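Local coordinates for DUF1893 domain-containing protein (Thermotoga maritima, PDB 1VK9) that is of unknown function but binds zinc ions and has a cytidine deaminase-like fold, at residues G37-I40 against F41-K44. Residues are numbered along the deposited sequence; the frame is centred on the assembly and turned at random.
Sequences GRSI and FESK
Ser39 reaches along the strand to Glu42, three residues on, and its OG donates a hydrogen bond of 2.7 Å to Glu42 OE2. What brings the two together is a classic beta bulge in the second strand of the hairpin made by residues 32-35 and 39-43: Ile40 and Phe41 both face Ala34 and both bond to its backbone. The extra residue on this strand puts Ser39 and Glu42 on the same side of the hairpin, where both also touch Leu33. With chi1 at 151°, Ser39 swings its hydroxyl away from its own N and forward to the carboxylate. The Glu42 chain runs extended beyond CG, and OE2 receives the hydroxyl on its anti side, 24° out of the carboxylate plane.

Packing is denser on the other side of the hairpin. Ile40 and Phe41 turn away from Ser39 and Glu42 into the fold, Ile40 against Leu61 and Ser64, and Phe41, with CG trans to its N (chi1 -178°), against Leu32 and, on helix 49-57, Glu53, Leu54 and Arg57. Between themselves these two neighbours meet little beyond the backbone that joins them. Toward the hairpin turn the chain opens to solvent: Arg38 is exposed, and Ile40 CG2 lies over the centre of one face of its guanidinium, 4.2 Å above the plane.

The two carboxylate oxygens of Glu42 thus have separate partners, OE2 the serine hydroxyl and OE1 a salt bridge to Lys28. Together these probably limit rotation of the carboxylate and favour its charged form, tying the bulge to the residues just after helix 15-27.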
loop_
_atom_site.group_PDB
_atom_site.type_symbol
_atom_site.label_atom_id
_atom_site.label_comp_id
_atom_site.label_asym_id
_atom_site.label_seq_id
_atom_site.Cartn_x
_atom_site.Cartn_y
_atom_site.Cartn_z
ATOM N N GLY A 37 2.556 9.187 13.946
ATOM C CA GLY A 37 2.778 10.342 14.781
ATOM C C GLY A 37 4.277 10.459 14.803
ATOM O O GLY A 37 4.828 11.557 14.827
ATOM N N ARG A 38 4.921 9.295 14.812
ATOM C CA ARG A 38 6.318 9.184 14.452
ATOM C C ARG A 38 6.451 8.204 13.289
ATOM O O ARG A 38 5.521 7.453 12.983
ATOM C CB ARG A 38 7.173 8.806 15.672
ATOM C CG ARG A 38 7.315 7.336 15.975
ATOM C CD ARG A 38 7.696 7.046 17.424
ATOM N NE ARG A 38 6.890 5.939 17.931
ATOM C CZ ARG A 38 7.272 4.668 17.917
ATOM N NH1 ARG A 38 8.470 4.339 17.449
ATOM N NH2 ARG A 38 6.461 3.727 18.373
ATOM N N SER A 39 7.600 8.235 12.625
ATOM C CA SER A 39 7.884 7.336 11.506
ATOM C C SER A 39 8.205 5.912 12.009
ATOM O O SER A 39 9.102 5.744 12.828
ATOM C CB SER A 39 9.040 7.921 10.682
ATOM O OG SER A 39 9.799 6.918 10.050
ATOM N N ILE A 40 7.481 4.891 11.542
ATOM C CA ILE A 40 7.741 3.527 12.045
ATOM C C ILE A 40 8.390 2.538 11.067
ATOM O O ILE A 40 8.943 1.506 11.490
ATOM C CB ILE A 40 6.500 2.908 12.718
ATOM C CG1 ILE A 40 5.338 2.759 11.749
ATOM C CG2 ILE A 40 6.110 3.719 13.951
ATOM C CD1 ILE A 40 4.098 2.156 12.410
ATOM N N PHE A 41 8.316 2.871 9.778
ATOM C CA PHE A 41 8.986 2.139 8.707
ATOM C C PHE A 41 9.304 3.122 7.581
ATOM O O PHE A 41 8.444 3.886 7.148
ATOM C CB PHE A 41 8.112 0.986 8.171
ATOM C CG PHE A 41 8.788 0.165 7.102
ATOM C CD1 PHE A 41 8.696 0.527 5.757
ATOM C CD2 PHE A 41 9.556 -0.943 7.437
ATOM C CE1 PHE A 41 9.355 -0.203 4.761
ATOM C CE2 PHE A 41 10.208 -1.689 6.444
ATOM C CZ PHE A 41 10.110 -1.310 5.104
ATOM N N GLU A 42 10.538 3.083 7.102
ATOM C CA GLU A 42 11.011 3.947 6.023
ATOM C C GLU A 42 11.774 3.065 5.041
ATOM O O GLU A 42 12.629 2.262 5.464
ATOM C CB GLU A 42 11.950 5.044 6.574
ATOM C CG GLU A 42 11.243 6.197 7.272
ATOM C CD GLU A 42 12.180 7.289 7.770
ATOM O OE1 GLU A 42 13.342 7.358 7.308
ATOM O OE2 GLU A 42 11.753 8.100 8.624
ATOM N N SER A 43 11.475 3.193 3.745
ATOM C CA SER A 43 12.314 2.556 2.719
ATOM C C SER A 43 12.411 3.396 1.487
ATOM O O SER A 43 11.512 4.194 1.213
ATOM C CB SER A 43 11.803 1.173 2.320
ATOM O OG SER A 43 12.831 0.410 1.702
ATOM N N LYS A 44 13.509 3.210 0.749
ATOM C CA LYS A 44 13.653 3.824 -0.572
ATOM C C LYS A 44 14.003 2.868 -1.728
ATOM O O LYS A 44 14.278 3.337 -2.813
ATOM C CB LYS A 44 14.581 5.046 -0.519
ATOM C CG LYS A 44 16.057 4.744 -0.321
ATOM C CD LYS A 44 16.689 5.641 0.745
ATOM C CE LYS A 44 16.944 7.041 0.216
ATOM N NZ LYS A 44 18.238 7.563 0.718
#